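Local coordinates for nucleoside phosphorylase, putative (Trypanosoma brucei, PDB 3BJE), which catalyses, as a calcium-binding homodimer, the phosphorolysis of uridine to uracil and ribose 1-phosphate, at residues A[44-50]-A[140-146]; A[74-78]-A[90-94]; A[94-100]-A[293-298]; A[107-112]-A[304-308]. One frame throughout, in Å; residues are numbered along the deposited sequence.

Contact 1: A[44-50]-A[140-146]; sequences DRIIFVG and TMKIIRL. With R1P (1-O-phosphono-alpha-D-ribofuranose), chain C.
Arg-45 to Phe-48 pair with Lys-142 to Arg-145 as neighbouring parallel strands. Five backbone hydrogen bonds alternate along the seam, beginning with Lys-142 N to Asp-44 O at 3.0 Å. The bond from Phe-48 N to Ile-144 O is bent at the acceptor, with the donor above the carbonyl plane.

Ile-46, Phe-48, Ile-143 and Arg-145 share one face of the sheet. Ile-143 CG2 sits over the Phe-48 ring, offset toward the rim, in a CH-pi contact 3.8 Å from the centroid. Met-141 curls back, bent at chi2 and chi3, and brings CE to 3.8 Å from Ile-46 CD1. Helix 97-112 packs on this face. On the other face the Arg-45 and Lys-142 side chains lie side by side and touch CG to CG. At the start of the seam a water donates to both Asp-44 OD1 and Thr-140 OG1, and Asp-44 OD1 also forms a salt bridge with Lys-111.

Arg-145 leads from the sheet to the ribose 1-phosphate site. Its CB and CG both pass 4.1 Å from Phe-48 O. CG lies anti to the backbone N (chi1 164°). CD packs against Ile-298, and the chain stays extended to NE, which meets Glu-292. NH1 reaches O1 of the ligand, and Glu-294 is its salt-bridge partner. NH2 gives a nearly straight bond to phosphate oxygen O2P. Gly-50 N donates to the same O2P at 2.9 Å. The loop residue just after strand 45-49 and a side chain from the neighbouring strand thus grip one phosphate oxygen, and the arginine probably helps to balance the phosphate charge.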
# COMPACT_ATOMS: atom_id res chain seq x y z
N ASP A 44 -13.07 21.08 -0.51
CA ASP A 44 -13.40 20.51 0.81
C ASP A 44 -14.08 19.15 0.70
O ASP A 44 -14.08 18.37 1.65
CB ASP A 44 -14.34 21.43 1.58
CG ASP A 44 -13.69 22.73 2.01
OD1 ASP A 44 -12.46 22.85 1.97
OD2 ASP A 44 -14.44 23.65 2.40
N ARG A 45 -14.67 18.89 -0.47
CA ARG A 45 -15.39 17.66 -0.73
C ARG A 45 -14.59 16.81 -1.71
O ARG A 45 -14.30 17.25 -2.82
CB ARG A 45 -16.78 17.95 -1.29
CG ARG A 45 -17.76 18.50 -0.26
CD ARG A 45 -19.13 18.72 -0.88
NE ARG A 45 -20.13 19.17 0.10
CZ ARG A 45 -20.22 20.42 0.55
NH1 ARG A 45 -21.16 20.72 1.44
NH2 ARG A 45 -19.37 21.36 0.15
N ILE A 46 -14.25 15.60 -1.29
CA ILE A 46 -13.32 14.73 -2.00
C ILE A 46 -13.84 13.32 -2.17
O ILE A 46 -14.37 12.73 -1.23
CB ILE A 46 -11.96 14.65 -1.22
CG1 ILE A 46 -11.37 16.06 -1.06
CG2 ILE A 46 -10.96 13.71 -1.91
CD1 ILE A 46 -10.17 16.17 -0.08
N ILE A 47 -13.71 12.78 -3.38
CA ILE A 47 -13.91 11.37 -3.62
C ILE A 47 -12.56 10.70 -3.79
O ILE A 47 -11.76 11.17 -4.58
CB ILE A 47 -14.73 11.11 -4.88
CG1 ILE A 47 -16.10 11.73 -4.74
CG2 ILE A 47 -14.87 9.60 -5.10
CD1 ILE A 47 -16.95 11.61 -5.99
N PHE A 48 -12.32 9.62 -3.03
CA PHE A 48 -11.14 8.78 -3.20
C PHE A 48 -11.51 7.59 -4.08
O PHE A 48 -12.55 6.95 -3.89
CB PHE A 48 -10.67 8.20 -1.86
CG PHE A 48 -9.88 9.12 -0.99
CD1 PHE A 48 -9.27 10.28 -1.44
CD2 PHE A 48 -9.67 8.73 0.32
CE1 PHE A 48 -8.52 11.05 -0.56
CE2 PHE A 48 -8.92 9.50 1.18
CZ PHE A 48 -8.35 10.66 0.74
N VAL A 49 -10.64 7.27 -5.02
CA VAL A 49 -10.74 6.03 -5.77
C VAL A 49 -9.39 5.35 -5.71
O VAL A 49 -8.39 5.99 -5.59
CB VAL A 49 -11.12 6.28 -7.25
CG1 VAL A 49 -12.53 6.88 -7.31
CG2 VAL A 49 -10.09 7.18 -7.95
N GLY A 50 -9.34 4.03 -5.77
CA GLY A 50 -8.04 3.38 -5.73
C GLY A 50 -7.35 3.43 -7.09
O GLY A 50 -6.14 3.70 -7.18
N THR A 140 -15.97 20.70 7.83
CA THR A 140 -16.19 21.11 6.44
C THR A 140 -15.61 20.10 5.45
O THR A 140 -16.02 20.08 4.29
CB THR A 140 -15.60 22.52 6.15
OG1 THR A 140 -14.17 22.51 6.27
CG2 THR A 140 -16.21 23.56 7.09
N MET A 141 -14.68 19.27 5.89
CA MET A 141 -14.10 18.26 5.02
C MET A 141 -15.01 17.05 4.96
O MET A 141 -15.37 16.48 5.99
CB MET A 141 -12.72 17.85 5.54
CG MET A 141 -11.71 19.00 5.61
SD MET A 141 -11.39 19.75 3.98
CE MET A 141 -10.88 18.30 3.03
N LYS A 142 -15.35 16.66 3.73
CA LYS A 142 -16.18 15.49 3.46
C LYS A 142 -15.40 14.61 2.47
O LYS A 142 -15.10 15.05 1.37
CB LYS A 142 -17.50 15.88 2.82
CG LYS A 142 -18.16 17.16 3.31
CD LYS A 142 -18.68 17.04 4.70
CE LYS A 142 -19.49 18.29 5.05
NZ LYS A 142 -20.09 18.17 6.40
N ILE A 143 -15.09 13.38 2.86
CA ILE A 143 -14.26 12.49 2.06
C ILE A 143 -14.97 11.14 1.91
O ILE A 143 -15.27 10.49 2.91
CB ILE A 143 -12.89 12.28 2.72
CG1 ILE A 143 -12.23 13.64 2.98
CG2 ILE A 143 -11.98 11.35 1.87
CD1 ILE A 143 -10.90 13.58 3.71
N ILE A 144 -15.25 10.73 0.67
CA ILE A 144 -15.89 9.45 0.42
C ILE A 144 -15.09 8.61 -0.55
O ILE A 144 -14.79 9.04 -1.65
CB ILE A 144 -17.33 9.62 -0.11
CG1 ILE A 144 -18.14 10.53 0.83
CG2 ILE A 144 -18.04 8.22 -0.27
CD1 ILE A 144 -19.54 10.84 0.33
N ARG A 145 -14.76 7.40 -0.13
CA ARG A 145 -14.16 6.42 -1.00
C ARG A 145 -15.23 5.74 -1.84
O ARG A 145 -16.24 5.31 -1.30
CB ARG A 145 -13.41 5.37 -0.18
CG ARG A 145 -13.07 4.11 -0.95
CD ARG A 145 -12.05 3.27 -0.22
NE ARG A 145 -12.06 1.87 -0.67
CZ ARG A 145 -11.72 1.47 -1.90
NH1 ARG A 145 -11.80 0.18 -2.19
NH2 ARG A 145 -11.29 2.33 -2.84
N LEU A 146 -15.01 5.69 -3.14
CA LEU A 146 -15.84 4.89 -4.05
C LEU A 146 -14.92 3.85 -4.66
O LEU A 146 -14.04 4.17 -5.47
CB LEU A 146 -16.52 5.73 -5.14
CG LEU A 146 -17.26 4.94 -6.23
CD1 LEU A 146 -18.28 3.92 -5.66
CD2 LEU A 146 -17.94 5.87 -7.21
C5 R1P C . -7.44 -4.24 -5.19
O5 R1P C . -7.79 -4.84 -6.45
C4 R1P C . -7.94 -2.81 -5.12
O4 R1P C . -9.33 -2.72 -5.48
C1 R1P C . -10.09 -2.16 -4.40
C2 R1P C . -9.23 -2.45 -3.16
O2 R1P C . -9.54 -1.71 -1.96
C3 R1P C . -7.82 -2.23 -3.73
O3 R1P C . -7.49 -0.84 -3.83
O1 R1P C . -10.43 -0.74 -4.60
P R1P C . -10.21 0.18 -5.90
O1P R1P C . -8.68 0.20 -5.95
O2P R1P C . -10.82 1.52 -5.51
O3P R1P C . -10.81 -0.47 -7.10
O HOH W 1 -12.15 23.60 4.57

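Contact 2: A[74-78]-A[90-94]; sequences REIRF and VISTG. With R1P (1-O-phosphono-alpha-D-ribofuranose), chain E.
Ser-92 OG is held between two backbone groups of 74-78. It donates to Glu-75 O at 2.8 Å and accepts from Arg-77 N, also at 2.8 Å. Ser-92 OG lies between its own backbone N and carbonyl carbon (chi1 62°), which turns it to the partner strand. There it stands in for a backbone carbonyl as the acceptor for Arg-77 N. Ser-92 N returns a bond to Arg-77 O, 2.8 Å long and in the carbonyl plane.

Apolar contacts flank this link. Phe-78 and Ile-91 form a non-hydrogen-bonded antiparallel pair, with Phe-78 CB 3.9 Å from Ile-91 CG1. Ile-76 bends CD1 toward the backbone, to 3.3 Å from Thr-93 O. Glu-75, though acidic, also packs by its carbon chain: Glu-75 CG lies 3.5 Å from Gly-94 CA, a close fit against the glycine backbone.

The next shell fixes the ends. Glu-75 OE2 accepts from Asn-99 ND2 and from Met-95 N of the second subunit, so this carboxylate lies at the dimer interface near the calcium. The Arg-77 guanidinium has salt bridges to Asp-56 and Asp-72. Thr-93 OG1 donates to Gly-94 O on a lone pair.

Arg-74 reaches the ribose 1-phosphate bound in the second subunit's site. Its NH1 donates to O1P and its NH2 to O3P of that ligand, each at 3.1 Å, with the phosphorus near the guanidinium plane. The two strands form a beta hairpin whose open end lies at the dimer interface, beside a phosphate site completed by both subunits.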
# COMPACT_ATOMS: atom_id res chain seq x y z
N ARG A 74 2.89 9.41 -9.94
CA ARG A 74 2.84 8.05 -9.38
C ARG A 74 1.39 7.48 -9.53
O ARG A 74 0.75 7.68 -10.56
CB ARG A 74 3.30 8.05 -7.91
CG ARG A 74 4.80 8.12 -7.68
CD ARG A 74 5.05 8.40 -6.18
NE ARG A 74 6.46 8.42 -5.79
CZ ARG A 74 7.21 7.33 -5.63
NH1 ARG A 74 6.69 6.14 -5.85
NH2 ARG A 74 8.49 7.45 -5.26
N GLU A 75 0.86 6.79 -8.52
CA GLU A 75 -0.52 6.30 -8.64
C GLU A 75 -1.55 7.43 -8.33
O GLU A 75 -2.77 7.20 -8.33
CB GLU A 75 -0.74 5.02 -7.80
CG GLU A 75 -0.40 5.02 -6.27
CD GLU A 75 0.88 4.22 -5.96
OE1 GLU A 75 1.88 4.73 -6.54
OE2 GLU A 75 0.88 3.12 -5.24
N ILE A 76 -1.06 8.65 -8.12
CA ILE A 76 -1.84 9.70 -7.45
C ILE A 76 -2.26 10.78 -8.45
O ILE A 76 -1.47 11.61 -8.86
CB ILE A 76 -1.04 10.33 -6.28
CG1 ILE A 76 -0.40 9.24 -5.40
CG2 ILE A 76 -1.93 11.25 -5.44
CD1 ILE A 76 -1.37 8.26 -4.84
N ARG A 77 -3.53 10.73 -8.86
CA ARG A 77 -4.11 11.67 -9.82
C ARG A 77 -5.21 12.47 -9.14
O ARG A 77 -5.90 11.93 -8.29
CB ARG A 77 -4.69 10.93 -11.01
CG ARG A 77 -3.74 10.04 -11.75
CD ARG A 77 -4.45 9.45 -12.97
NE ARG A 77 -4.93 10.52 -13.84
CZ ARG A 77 -5.91 10.43 -14.74
NH1 ARG A 77 -6.58 9.30 -14.94
NH2 ARG A 77 -6.22 11.50 -15.46
N PHE A 78 -5.38 13.73 -9.52
CA PHE A 78 -6.54 14.49 -9.07
C PHE A 78 -7.13 15.34 -10.18
O PHE A 78 -6.48 15.69 -11.17
CB PHE A 78 -6.21 15.35 -7.84
CG PHE A 78 -5.71 16.72 -8.17
CD1 PHE A 78 -6.58 17.79 -8.25
CD2 PHE A 78 -4.35 16.93 -8.40
CE1 PHE A 78 -6.13 19.04 -8.57
CE2 PHE A 78 -3.89 18.20 -8.72
CZ PHE A 78 -4.77 19.25 -8.81
N VAL A 90 -11.73 14.76 -7.20
CA VAL A 90 -11.55 13.29 -7.21
C VAL A 90 -10.05 13.05 -7.18
O VAL A 90 -9.30 13.72 -7.90
CB VAL A 90 -12.24 12.59 -8.42
CG1 VAL A 90 -11.81 13.18 -9.76
CG2 VAL A 90 -12.00 11.06 -8.37
N ILE A 91 -9.62 12.13 -6.30
CA ILE A 91 -8.23 11.76 -6.11
C ILE A 91 -8.09 10.24 -6.17
O ILE A 91 -8.85 9.53 -5.48
CB ILE A 91 -7.68 12.21 -4.73
CG1 ILE A 91 -7.73 13.73 -4.61
CG2 ILE A 91 -6.27 11.69 -4.51
CD1 ILE A 91 -7.37 14.27 -3.23
N SER A 92 -7.16 9.75 -6.99
CA SER A 92 -6.77 8.36 -6.90
C SER A 92 -5.66 8.20 -5.87
O SER A 92 -4.70 8.96 -5.87
CB SER A 92 -6.33 7.78 -8.25
OG SER A 92 -5.19 8.43 -8.79
N THR A 93 -5.81 7.19 -5.03
CA THR A 93 -4.87 6.94 -3.96
C THR A 93 -3.92 5.80 -4.25
O THR A 93 -2.92 5.66 -3.56
CB THR A 93 -5.64 6.61 -2.68
OG1 THR A 93 -6.37 5.40 -2.86
CG2 THR A 93 -6.62 7.73 -2.30
N GLY A 94 -4.23 4.99 -5.25
CA GLY A 94 -3.57 3.70 -5.41
C GLY A 94 -4.06 2.77 -4.32
O GLY A 94 -4.98 3.09 -3.57
C5 R1P E . 7.39 6.75 -0.91
O5 R1P E . 7.63 8.03 -1.52
C4 R1P E . 7.80 5.65 -1.89
O4 R1P E . 9.17 5.79 -2.30
C1 R1P E . 9.97 4.66 -1.91
C2 R1P E . 9.13 4.04 -0.79
O2 R1P E . 9.48 2.68 -0.47
C3 R1P E . 7.70 4.26 -1.27
O3 R1P E . 7.31 3.33 -2.29
O1 R1P E . 10.32 3.78 -3.04
P R1P E . 10.08 4.03 -4.62
O1P R1P E . 8.53 4.02 -4.64
O2P R1P E . 10.66 2.82 -5.34
O3P R1P E . 10.75 5.33 -4.92

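Contact 3: A[94-100]-A[293-298]; sequences GMGVDNI and METSAI. With CA (calcium ion), chain G; R1P (1-O-phosphono-alpha-D-ribofuranose), chain C.
Glu-294 OE2 is gripped by Gly-96 N and by O3 of the bound ribose 1-phosphate. The Gly-96 N bond is 2.8 Å long and uses the anti lone pair of Glu-294 OE2. The bond from the sugar O3 to Glu-294 OE2 is very short, 2.5 Å. In this nucleoside phosphorylase fold, two helix starts, with Gly-96 and Glu-294 as N-cap residues, meet beside the ribose site. Glu-294 bends at chi2 (95°), which brings its carboxylate back to Gly-96 and the sugar. Met-293 N donates to the sugar O2 at 3.0 Å.

The calcium lies on the far side of the 94-100 turn. Met-95 O, both Asp-98 carboxylate oxygens and Asn-99 OD1 bind it. The same three residues of the second subunit contribute too, so the ion joins the subunits. Asn-99 ND2 bonds Thr-93 O, which would help to hold OD1 toward the metal. Segment 94-100 thus binds the metal directly and positions Glu-294 for the sugar.

Apolar packing joins the first turns of the two helices. Ala-297 CB fits against Val-97 CG1 at 3.6 Å. Ile-100 crosses Glu-294 at about a right angle, and its CG2 meets Ile-298 CG1 at 3.6 Å.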
# COMPACT_ATOMS: atom_id res chain seq x y z
N GLY A 94 -4.23 4.99 -5.25
CA GLY A 94 -3.57 3.70 -5.41
C GLY A 94 -4.06 2.77 -4.32
O GLY A 94 -4.98 3.09 -3.57
N MET A 95 -3.43 1.62 -4.19
CA MET A 95 -3.95 0.56 -3.34
C MET A 95 -3.41 0.64 -1.93
O MET A 95 -2.21 0.78 -1.75
CB MET A 95 -3.63 -0.80 -3.95
CG MET A 95 -4.16 -0.94 -5.34
SD MET A 95 -3.97 -2.58 -6.04
CE MET A 95 -2.22 -2.55 -6.43
N GLY A 96 -4.30 0.55 -0.95
CA GLY A 96 -3.88 0.31 0.42
C GLY A 96 -3.97 1.44 1.44
O GLY A 96 -4.00 2.62 1.11
N VAL A 97 -4.03 1.02 2.71
CA VAL A 97 -4.12 1.94 3.84
C VAL A 97 -2.86 2.78 4.02
O VAL A 97 -2.90 3.88 4.56
CB VAL A 97 -4.44 1.20 5.16
CG1 VAL A 97 -5.91 0.71 5.17
CG2 VAL A 97 -3.44 0.07 5.44
N ASP A 98 -1.73 2.24 3.56
CA ASP A 98 -0.48 2.98 3.56
C ASP A 98 -0.56 4.16 2.60
O ASP A 98 -0.14 5.27 2.93
CB ASP A 98 0.68 2.05 3.21
CG ASP A 98 0.56 1.40 1.86
OD1 ASP A 98 -0.54 1.03 1.41
OD2 ASP A 98 1.60 1.17 1.23
N ASN A 99 -1.15 3.92 1.43
CA ASN A 99 -1.40 4.99 0.45
C ASN A 99 -2.37 6.03 1.00
O ASN A 99 -2.22 7.25 0.78
CB ASN A 99 -1.93 4.40 -0.85
CG ASN A 99 -0.87 3.63 -1.63
OD1 ASN A 99 -0.18 2.75 -1.08
ND2 ASN A 99 -0.74 3.97 -2.91
N ILE A 100 -3.38 5.55 1.73
CA ILE A 100 -4.32 6.44 2.40
C ILE A 100 -3.60 7.34 3.41
O ILE A 100 -3.85 8.55 3.48
CB ILE A 100 -5.48 5.63 3.09
CG1 ILE A 100 -6.38 4.90 2.07
CG2 ILE A 100 -6.31 6.57 3.98
CD1 ILE A 100 -6.94 5.76 0.95
N MET A 293 -9.18 -2.79 0.82
CA MET A 293 -7.81 -2.45 1.26
C MET A 293 -7.56 -1.02 1.76
O MET A 293 -6.41 -0.69 2.05
CB MET A 293 -6.83 -2.77 0.12
CG MET A 293 -6.78 -4.26 -0.21
SD MET A 293 -5.67 -4.71 -1.55
CE MET A 293 -4.06 -4.22 -0.84
N GLU A 294 -8.59 -0.18 1.88
CA GLU A 294 -8.40 1.23 2.27
C GLU A 294 -9.26 1.79 3.40
O GLU A 294 -8.87 2.76 4.04
CB GLU A 294 -8.60 2.13 1.03
CG GLU A 294 -7.51 1.95 -0.04
CD GLU A 294 -7.87 0.96 -1.15
OE1 GLU A 294 -9.06 0.83 -1.49
OE2 GLU A 294 -6.95 0.29 -1.70
N THR A 295 -10.43 1.20 3.64
CA THR A 295 -11.47 1.90 4.38
C THR A 295 -11.15 2.12 5.85
O THR A 295 -11.44 3.18 6.39
CB THR A 295 -12.83 1.18 4.18
OG1 THR A 295 -13.23 1.36 2.82
CG2 THR A 295 -13.92 1.77 5.07
N SER A 296 -10.57 1.13 6.53
CA SER A 296 -10.26 1.26 7.94
C SER A 296 -9.46 2.53 8.23
O SER A 296 -9.84 3.30 9.12
CB SER A 296 -9.47 0.05 8.43
OG SER A 296 -8.29 -0.11 7.66
N ALA A 297 -8.38 2.76 7.48
CA ALA A 297 -7.50 3.94 7.71
C ALA A 297 -8.19 5.24 7.29
O ALA A 297 -7.99 6.29 7.89
CB ALA A 297 -6.16 3.80 6.98
N ILE A 298 -8.96 5.20 6.22
CA ILE A 298 -9.73 6.38 5.84
C ILE A 298 -10.59 6.81 6.99
O ILE A 298 -10.65 7.99 7.34
CB ILE A 298 -10.64 6.09 4.62
CG1 ILE A 298 -9.79 5.94 3.38
CG2 ILE A 298 -11.69 7.20 4.43
CD1 ILE A 298 -10.59 5.41 2.18
CA CA G . -0.03 0.33 -0.85
C5 R1P C . -7.44 -4.24 -5.19
O5 R1P C . -7.79 -4.84 -6.45
C4 R1P C . -7.94 -2.81 -5.12
O4 R1P C . -9.33 -2.72 -5.48
C1 R1P C . -10.09 -2.16 -4.40
C2 R1P C . -9.23 -2.45 -3.16
O2 R1P C . -9.54 -1.71 -1.96
C3 R1P C . -7.82 -2.23 -3.73
O3 R1P C . -7.49 -0.84 -3.83
O1 R1P C . -10.43 -0.74 -4.60
P R1P C . -10.21 0.18 -5.90
O1P R1P C . -8.68 0.20 -5.95
O2P R1P C . -10.82 1.52 -5.51
O3P R1P C . -10.81 -0.47 -7.10

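Contact 4: A[107-112]-A[304-308]; sequences IHALKE and MLGYQ
Tyr-307 OH links His-108 and Glu-112, which lie one turn apart on helix 97-112. Tyr-307 follows the end of helix 295-305, where Gly-306 closes a Schellman motif with positive phi. Its hydroxyl is an acceptor and a donor at once. His-108 ND1 gives Tyr-307 OH a nearly straight bond, 3.0 Å and 174°, with the phenol oxygen in the imidazole plane. Tyr-307 OH in turn donates to Glu-112 OE2 at 2.6 Å and uses the anti lone pair of that oxygen. The carboxylate and the phenol ring are turned 49° apart.

The histidine and glutamate have further partners. His-108 NE2 bonds Arg-260 N of the second subunit, so both ring nitrogens of the histidine are satisfied. Glu-112 OE2 also has a salt bridge to Arg-123, whose guanidinium bonds Leu-305 O as well. This arginine therefore ties the two helix ends a second time. The charge of Arg-123 would probably favour an ionised Glu-112.

His-108 CG is anti to the backbone N (chi1 -177°), which turns the imidazole face to Leu-305. The leucine packs on both rings. Its CB stands 3.9 Å above the centre of the Tyr-307 ring. Further along, Leu-305 CD2 sits over the centre of the His-108 ring, 3.8 Å from the centroid and close to the ring normal, a CH-pi contact.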
# COMPACT_ATOMS: atom_id res chain seq x y z
N ILE A 107 -3.42 15.92 2.32
CA ILE A 107 -4.66 16.72 2.36
C ILE A 107 -4.71 17.58 3.63
O ILE A 107 -5.09 18.76 3.59
CB ILE A 107 -5.91 15.81 2.26
CG1 ILE A 107 -6.06 15.25 0.83
CG2 ILE A 107 -7.19 16.58 2.69
CD1 ILE A 107 -7.04 14.06 0.75
N HIS A 108 -4.35 16.98 4.77
CA HIS A 108 -4.28 17.74 6.04
C HIS A 108 -3.40 18.96 5.94
O HIS A 108 -3.83 20.05 6.31
CB HIS A 108 -3.85 16.81 7.18
CG HIS A 108 -3.82 17.47 8.52
ND1 HIS A 108 -4.85 18.25 8.98
CD2 HIS A 108 -2.87 17.47 9.49
CE1 HIS A 108 -4.54 18.72 10.18
NE2 HIS A 108 -3.35 18.26 10.51
N ALA A 109 -2.20 18.78 5.39
CA ALA A 109 -1.29 19.90 5.18
C ALA A 109 -1.84 20.92 4.18
O ALA A 109 -1.77 22.14 4.40
CB ALA A 109 0.11 19.39 4.75
N LEU A 110 -2.41 20.45 3.07
CA LEU A 110 -2.97 21.39 2.10
C LEU A 110 -4.11 22.24 2.67
O LEU A 110 -4.26 23.42 2.33
CB LEU A 110 -3.42 20.65 0.85
CG LEU A 110 -2.28 20.08 0.00
CD1 LEU A 110 -2.85 19.20 -1.09
CD2 LEU A 110 -1.43 21.17 -0.61
N LYS A 111 -4.92 21.64 3.55
CA LYS A 111 -6.05 22.36 4.12
C LYS A 111 -5.70 23.20 5.34
O LYS A 111 -6.31 24.24 5.57
CB LYS A 111 -7.17 21.39 4.45
CG LYS A 111 -7.89 20.93 3.18
CD LYS A 111 -8.82 22.02 2.61
CE LYS A 111 -9.26 21.70 1.19
NZ LYS A 111 -10.11 22.76 0.60
N GLU A 112 -4.74 22.74 6.14
CA GLU A 112 -4.52 23.37 7.46
C GLU A 112 -3.12 23.94 7.69
O GLU A 112 -2.90 24.62 8.71
CB GLU A 112 -4.91 22.40 8.57
CG GLU A 112 -6.38 22.04 8.56
CD GLU A 112 -6.80 21.29 9.80
OE1 GLU A 112 -6.57 21.81 10.93
OE2 GLU A 112 -7.41 20.20 9.65
N MET A 304 -9.82 11.03 13.33
CA MET A 304 -8.79 11.62 14.18
C MET A 304 -8.62 13.11 13.89
O MET A 304 -8.42 13.90 14.83
CB MET A 304 -7.47 10.86 14.03
CG MET A 304 -6.29 11.48 14.77
SD MET A 304 -4.95 10.30 14.90
CE MET A 304 -5.54 9.37 16.31
N LEU A 305 -8.69 13.48 12.61
CA LEU A 305 -8.57 14.89 12.19
C LEU A 305 -9.86 15.69 12.33
O LEU A 305 -9.84 16.91 12.18
CB LEU A 305 -8.11 14.99 10.74
CG LEU A 305 -6.72 14.47 10.44
CD1 LEU A 305 -6.48 14.57 8.94
CD2 LEU A 305 -5.70 15.24 11.25
N GLY A 306 -10.97 15.02 12.63
CA GLY A 306 -12.27 15.67 12.65
C GLY A 306 -12.92 15.87 11.29
O GLY A 306 -13.90 16.61 11.19
N TYR A 307 -12.41 15.22 10.26
CA TYR A 307 -12.99 15.28 8.93
C TYR A 307 -14.05 14.19 8.81
O TYR A 307 -13.88 13.10 9.37
CB TYR A 307 -11.94 15.04 7.86
CG TYR A 307 -10.76 16.01 7.81
CD1 TYR A 307 -10.73 17.17 8.57
CD2 TYR A 307 -9.69 15.77 6.96
CE1 TYR A 307 -9.66 18.06 8.50
CE2 TYR A 307 -8.59 16.65 6.89
CZ TYR A 307 -8.58 17.79 7.66
OH TYR A 307 -7.51 18.68 7.60
N GLN A 308 -15.14 14.47 8.10
CA GLN A 308 -16.21 13.50 7.91
C GLN A 308 -15.84 12.59 6.76
O GLN A 308 -15.59 13.08 5.65
CB GLN A 308 -17.52 14.21 7.58
CG GLN A 308 -17.90 15.26 8.61
CD GLN A 308 -19.37 15.67 8.49
OE1 GLN A 308 -20.04 15.37 7.50
NE2 GLN A 308 -19.87 16.34 9.52

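In the fold
From the N terminus, strand 45-49 comes first, and contact 1 closes a long loop when strand 142-151 lines up beside it. Contact 2 is a short hairpin wholly within that loop; its strand 86-92 flanks strand 45-49, on which Ile-47 and Val-49 bond to it. The chain then passes through Gly-94, shared by contacts 2 and 3, into helix 97-112. Contacts 3 and 4, whose centres are about 16 Å apart, tie this helix to helix 295-305. They cross each other, and both cross contact 1. Phe-48 packing on Ile-298 joins contact 1 to contact 3, and a probable backbone bond from Ile-143 N to Gln-308 O joins it to contact 4.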